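Local coordinates for protein D-alanyl-D-alanine carboxypeptidase (PDB 5TR7) that probably removes the terminal D-alanine from peptidoglycan precursor peptides, as a penicillin-binding serine carboxypeptidase of the cell wall pathway, at residues M39-Y43 with L156-L160; P150-A154 with V224-M228; Y168-S172 with D198-T202. One frame throughout, in Å; residues are numbered along the deposited sequence.

Contact 1 of 3, residues M39-Y43 with L156-L160; sequences MMTSY and LGQAL
L156 reaches from one helix into the notch between M39 and M40 on another, in a near-parallel helix pair of the serine beta-lactamase/penicillin-binding protein fold. The axes of 39-43 and 156-160 run 10.1 Å apart at 29°, a gap long aliphatic side chains can bridge. Helix 37-50 begins by K38, the predicted catalytic lysine of an SxxK motif, and M39 packs beside K201, predicted to bind substrate. With CG anti to the backbone N (chi1 -179°), L156 extends across and forks: CD2 meets M39 CB at 3.6 Å, while CD1 meets M40 CE at 3.6 Å. M40 lies across L156 at about a right angle, its chain bent at chi2 and chi3 so that the methyl end folds over the leucine. M39 is likewise crossed by L160, whose CD1 touches its CB and CG. The other branch, L160 CD2, fits against Y43 CA and S42 OG, a hydroxyl hydrogen-bonded to Y171 OH. Y43 slides past L160 and extends its hydroxyl to D163 and Q47, so a tyrosine can be buried here. The small A159 admits the ring edge: Y43 CE2 lies 3.6 Å from A159 CB and 3.5 Å from A159 O, in the ring plane.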
# COMPACT_ATOMS: atom_id res chain seq x y z
N MET A 39 -0.48 -2.99 0.29
CA MET A 39 0.29 -2.96 -0.96
C MET A 39 0.68 -4.39 -1.36
O MET A 39 0.68 -4.73 -2.57
CB MET A 39 1.57 -2.14 -0.80
CG MET A 39 1.31 -0.62 -0.70
SD MET A 39 2.82 0.29 -0.82
CE MET A 39 3.87 -0.24 0.47
N MET A 40 0.98 -5.23 -0.36
CA MET A 40 1.41 -6.60 -0.71
C MET A 40 0.18 -7.36 -1.20
O MET A 40 0.24 -8.14 -2.13
CB MET A 40 2.12 -7.32 0.44
CG MET A 40 2.48 -8.78 0.04
SD MET A 40 3.59 -8.94 -1.42
CE MET A 40 4.98 -8.35 -0.43
N THR A 41 -0.95 -7.11 -0.57
CA THR A 41 -2.20 -7.78 -0.96
C THR A 41 -2.56 -7.43 -2.39
O THR A 41 -2.88 -8.32 -3.21
CB THR A 41 -3.31 -7.39 0.02
OG1 THR A 41 -3.00 -7.95 1.31
CG2 THR A 41 -4.66 -7.91 -0.43
N SER A 42 -2.46 -6.16 -2.72
CA SER A 42 -2.80 -5.72 -4.08
C SER A 42 -1.74 -6.25 -5.06
O SER A 42 -2.04 -6.44 -6.23
CB SER A 42 -2.92 -4.23 -4.21
OG SER A 42 -1.63 -3.66 -4.34
N TYR A 43 -0.50 -6.45 -4.59
CA TYR A 43 0.55 -6.95 -5.47
C TYR A 43 0.17 -8.37 -5.89
O TYR A 43 0.19 -8.70 -7.09
CB TYR A 43 1.96 -6.88 -4.83
CG TYR A 43 3.06 -7.36 -5.78
CD1 TYR A 43 3.37 -8.69 -5.87
CD2 TYR A 43 3.78 -6.47 -6.60
CE1 TYR A 43 4.30 -9.15 -6.79
CE2 TYR A 43 4.75 -6.93 -7.49
CZ TYR A 43 5.00 -8.26 -7.60
OH TYR A 43 5.93 -8.72 -8.48
N LEU A 156 8.64 -2.77 -2.34
CA LEU A 156 7.30 -3.19 -2.67
C LEU A 156 6.58 -2.18 -3.54
O LEU A 156 5.88 -2.54 -4.48
CB LEU A 156 6.50 -3.52 -1.41
CG LEU A 156 5.07 -4.00 -1.56
CD1 LEU A 156 5.02 -5.27 -2.35
CD2 LEU A 156 4.41 -4.23 -0.24
N GLY A 157 6.71 -0.92 -3.17
CA GLY A 157 6.09 0.16 -3.96
C GLY A 157 6.66 0.13 -5.38
O GLY A 157 5.93 0.25 -6.36
N GLN A 158 8.00 0.00 -5.48
CA GLN A 158 8.68 -0.05 -6.76
C GLN A 158 8.16 -1.24 -7.59
O GLN A 158 7.91 -1.11 -8.80
CB GLN A 158 10.21 -0.21 -6.54
CG GLN A 158 11.04 -0.38 -7.82
CD GLN A 158 12.48 -0.78 -7.57
OE1 GLN A 158 12.79 -1.63 -6.76
NE2 GLN A 158 13.37 -0.08 -8.21
N ALA A 159 8.03 -2.40 -6.95
CA ALA A 159 7.53 -3.61 -7.64
C ALA A 159 6.12 -3.47 -8.14
O ALA A 159 5.77 -4.07 -9.17
CB ALA A 159 7.61 -4.81 -6.70
N LEU A 160 5.30 -2.73 -7.40
CA LEU A 160 3.93 -2.50 -7.84
C LEU A 160 3.92 -1.75 -9.17
O LEU A 160 3.20 -2.10 -10.10
CB LEU A 160 3.12 -1.67 -6.83
CG LEU A 160 2.46 -2.33 -5.64
CD1 LEU A 160 2.04 -1.27 -4.61
CD2 LEU A 160 1.33 -3.26 -6.07

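Contact 2 of 3, residues P150-A154 with V224-M228; sequences PYDLA and VAVVM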
# COMPACT_ATOMS: atom_id res chain seq x y z
N PRO A 150 11.18 0.18 6.16
CA PRO A 150 11.03 1.20 5.13
C PRO A 150 11.65 0.79 3.81
O PRO A 150 11.09 1.09 2.76
CB PRO A 150 11.81 2.38 5.69
CG PRO A 150 11.68 2.23 7.16
CD PRO A 150 11.59 0.77 7.45
N TYR A 151 12.82 0.17 3.87
CA TYR A 151 13.48 -0.24 2.66
C TYR A 151 12.64 -1.29 1.93
O TYR A 151 12.40 -1.14 0.73
CB TYR A 151 14.87 -0.80 2.96
CG TYR A 151 15.56 -1.28 1.73
CD1 TYR A 151 15.99 -0.36 0.75
CD2 TYR A 151 15.77 -2.62 1.49
CE1 TYR A 151 16.57 -0.80 -0.43
CE2 TYR A 151 16.37 -3.06 0.32
CZ TYR A 151 16.81 -2.15 -0.60
OH TYR A 151 17.41 -2.61 -1.74
N ASP A 152 12.19 -2.31 2.65
CA ASP A 152 11.36 -3.35 2.04
C ASP A 152 10.07 -2.79 1.45
O ASP A 152 9.62 -3.24 0.41
CB ASP A 152 11.06 -4.47 2.99
CG ASP A 152 12.30 -5.33 3.35
OD1 ASP A 152 13.45 -5.00 2.96
OD2 ASP A 152 12.09 -6.35 4.01
N LEU A 153 9.46 -1.85 2.18
CA LEU A 153 8.26 -1.21 1.69
C LEU A 153 8.56 -0.40 0.40
O LEU A 153 7.74 -0.40 -0.52
CB LEU A 153 7.61 -0.35 2.81
CG LEU A 153 7.05 -1.16 4.01
CD1 LEU A 153 6.83 -0.32 5.23
CD2 LEU A 153 5.76 -1.82 3.60
N ALA A 154 9.76 0.17 0.27
CA ALA A 154 10.13 0.86 -0.93
C ALA A 154 10.23 -0.12 -2.10
O ALA A 154 9.79 0.18 -3.23
CB ALA A 154 11.47 1.51 -0.75
N VAL A 224 10.65 6.80 -5.55
CA VAL A 224 9.78 6.12 -4.59
C VAL A 224 10.27 6.58 -3.22
O VAL A 224 11.46 6.50 -2.93
CB VAL A 224 9.88 4.61 -4.71
CG1 VAL A 224 9.03 3.97 -3.63
CG2 VAL A 224 9.36 4.17 -6.05
N ALA A 225 9.36 7.07 -2.39
CA ALA A 225 9.69 7.48 -1.02
C ALA A 225 8.80 6.82 0.01
O ALA A 225 7.63 6.47 -0.26
CB ALA A 225 9.55 8.99 -0.87
N VAL A 226 9.40 6.50 1.14
CA VAL A 226 8.64 5.90 2.23
C VAL A 226 8.94 6.74 3.47
O VAL A 226 10.11 7.04 3.78
CB VAL A 226 9.13 4.46 2.50
CG1 VAL A 226 8.39 3.86 3.66
CG2 VAL A 226 8.99 3.63 1.25
N VAL A 227 7.89 7.15 4.16
CA VAL A 227 8.04 7.95 5.41
C VAL A 227 7.22 7.24 6.45
O VAL A 227 6.08 6.94 6.23
CB VAL A 227 7.63 9.43 5.17
CG1 VAL A 227 7.71 10.24 6.43
CG2 VAL A 227 8.60 10.04 4.16
N MET A 228 7.83 6.92 7.57
CA MET A 228 7.14 6.19 8.64
C MET A 228 7.19 6.94 9.93
O MET A 228 8.23 7.42 10.32
CB MET A 228 7.80 4.82 8.90
CG MET A 228 7.96 4.01 7.63
SD MET A 228 6.41 3.44 6.90
CE MET A 228 6.12 2.10 8.13
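The carbonyl oxygen of P150 accepts the backbone N-H of A154 at 3.0 Å, closing the first turn of helix 150-163, and V226 CG2 rests on the same oxygen at 3.6 Å. No hydrogen bond crosses between 150-154 and 224-228; the strand's side chains meet the turn through apolar contacts, made by aliphatic groups and one thioether. V226 occupies the middle. Both its methyls lie against P150 O, CG1 also near P150 CA and L153 CB, CG2 reaching A154 CB at 3.8 Å. A beta-branched residue suits both an extended strand and this double reach, and the small A154 lets the strand come close, the segment axes approaching to 8.1 Å. Two residues further along the strand, M228 bends at chi2 and chi3 (-68° and -75°), curling its thioether across L153 at about a right angle until CE meets L153 CD1 at 3.8 Å. M228 CG passes P150 CG more loosely, at 4.2 Å. Proline fits the first turn, where a backbone N-H has no acceptor one turn earlier in the helix, so its lack of one costs nothing. V224 CG1 completes the row beside A154 O at 3.9 Å. On the far side of the strand, A225 and V227 pack on helix 233-251. This alternation, with one strand face given to each helical layer, is characteristic of the central sheet of the serine beta-lactamase and penicillin-binding protein fold, where the antiparallel sheet lies between helices.

Contact 3 of 3, residues Y168-S172 with D198-T202; sequences YAIYS and DGIKT
Two tyrosine rings meet strand residues in different ways: Y171 takes I200 CG2 over one face, with K201 CD at its edge, while Y168 meets D198 OD1 and I200 CG1 at its edge, in the ring plane. The methyl-face contact is a CH-pi interaction, I200 CG2 lying 4.0 Å from the centroid of the Y171 ring and offset toward its rim. I200 serves both rings, its CG1 standing 3.9 Å from Y168 CE1. Y168 CG is anti to the backbone N (chi1 -177°), which swings the phenol out to the strand, where OH donates to D198 OD1 at 2.6 Å. The carboxylate stands 77° from the ring plane, and the hydroxyl arrives from above the carboxylate plane. D198 OD2 makes a salt bridge to R222, so the acid is held at both oxygens. G199, without a side chain, leaves room for the phenol oxygen beside its backbone. A water donates to both Y171 O and I200 O, each at 2.7 Å, tying the turn to the strand where a cis peptide precedes I200. I200 and K201 form a classic beta bulge opposite V213; K201, a predicted substrate-binding residue, sends NZ to S98. The turn 168-172 packs on outer strand 196-205 of the five-stranded sheet, with L160 of helix 150-163 touching Y171 and I200, and helix 87-95 meeting Y171 through I95.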
# COMPACT_ATOMS: atom_id res chain seq x y z
N TYR A 168 -1.21 -0.75 -10.34
CA TYR A 168 -0.65 0.52 -9.84
C TYR A 168 -1.46 1.73 -10.26
O TYR A 168 -1.54 2.69 -9.51
CB TYR A 168 0.81 0.73 -10.30
CG TYR A 168 1.38 1.98 -9.72
CD1 TYR A 168 1.63 2.07 -8.38
CD2 TYR A 168 1.60 3.14 -10.52
CE1 TYR A 168 2.08 3.23 -7.82
CE2 TYR A 168 1.99 4.33 -9.94
CZ TYR A 168 2.25 4.34 -8.58
OH TYR A 168 2.72 5.43 -7.93
N ALA A 169 -2.05 1.67 -11.45
CA ALA A 169 -2.83 2.83 -11.94
C ALA A 169 -3.95 3.16 -10.99
O ALA A 169 -4.31 4.34 -10.80
CB ALA A 169 -3.41 2.57 -13.32
N ILE A 170 -4.43 2.15 -10.31
CA ILE A 170 -5.55 2.37 -9.43
C ILE A 170 -5.21 3.28 -8.21
O ILE A 170 -6.09 3.90 -7.68
CB ILE A 170 -6.17 1.04 -9.02
CG1 ILE A 170 -6.64 0.24 -10.25
CG2 ILE A 170 -7.37 1.24 -8.10
CD1 ILE A 170 -7.10 -1.19 -9.90
N TYR A 171 -3.93 3.41 -7.86
CA TYR A 171 -3.52 4.16 -6.71
C TYR A 171 -3.67 5.68 -6.88
O TYR A 171 -3.59 6.45 -5.90
CB TYR A 171 -2.11 3.76 -6.32
CG TYR A 171 -1.99 2.37 -5.67
CD1 TYR A 171 -1.87 1.20 -6.38
CD2 TYR A 171 -2.00 2.26 -4.32
CE1 TYR A 171 -1.75 -0.04 -5.73
CE2 TYR A 171 -1.89 1.07 -3.65
CZ TYR A 171 -1.74 -0.08 -4.35
OH TYR A 171 -1.65 -1.19 -3.62
N SER A 172 -3.89 6.12 -8.13
CA SER A 172 -4.06 7.54 -8.34
C SER A 172 -5.50 7.93 -8.44
O SER A 172 -5.79 9.12 -8.63
CB SER A 172 -3.27 8.04 -9.52
OG SER A 172 -3.61 7.29 -10.61
N ASP A 198 1.60 9.94 -8.11
CA ASP A 198 0.57 9.05 -8.59
C ASP A 198 0.42 7.77 -7.71
O ASP A 198 -0.18 6.80 -8.12
CB ASP A 198 0.84 8.74 -10.09
CG ASP A 198 2.16 8.01 -10.31
OD1 ASP A 198 2.84 7.69 -9.30
OD2 ASP A 198 2.51 7.79 -11.51
N GLY A 199 0.95 7.82 -6.49
CA GLY A 199 0.82 6.75 -5.53
C GLY A 199 1.53 7.14 -4.23
O GLY A 199 2.10 8.21 -4.13
N ILE A 200 1.58 6.26 -3.25
CA ILE A 200 1.03 4.92 -3.36
C ILE A 200 0.01 4.63 -2.26
O ILE A 200 -1.18 4.57 -2.50
CB ILE A 200 2.14 3.86 -3.32
CG1 ILE A 200 3.28 4.23 -4.26
CG2 ILE A 200 1.60 2.47 -3.59
CD1 ILE A 200 4.29 3.10 -4.50
N LYS A 201 0.46 4.46 -1.04
CA LYS A 201 -0.44 4.05 -0.00
C LYS A 201 -0.10 4.67 1.32
O LYS A 201 1.01 4.78 1.74
CB LYS A 201 -0.35 2.52 0.14
CG LYS A 201 -1.34 1.86 1.08
CD LYS A 201 -2.70 1.85 0.44
CE LYS A 201 -3.78 1.30 1.37
NZ LYS A 201 -4.21 2.21 2.46
N THR A 202 -1.14 4.88 2.04
CA THR A 202 -1.11 5.52 3.30
C THR A 202 -1.37 4.53 4.46
O THR A 202 -1.91 3.49 4.27
CB THR A 202 -2.24 6.54 3.18
OG1 THR A 202 -2.07 7.55 4.13
CG2 THR A 202 -3.59 5.87 3.27
O HOH W 1 -1.32 5.38 -10.17
O HOH W 2 -2.12 6.86 -3.64

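In the fold
From the N terminus, helix 37-50 comes first, and contact 1 closes a long excursion with far more helix than strand when the chain returns as helix 150-163. Contact 2 opens at the start of that same helix, before contact 1 has closed, and closes only at strand 221-230, so the two cross. Contact 3 follows contact 1 in series and lies wholly within the span of contact 2, joining the turn after helix 165-168 to strand 196-205. Helix 150-163 therefore links helix 37-50 to the antiparallel sheet. The neighbours touch: M39 CE packs on L153 CD2 between contacts 1 and 2, and G157 CA on I200 CD1 between contacts 1 and 3.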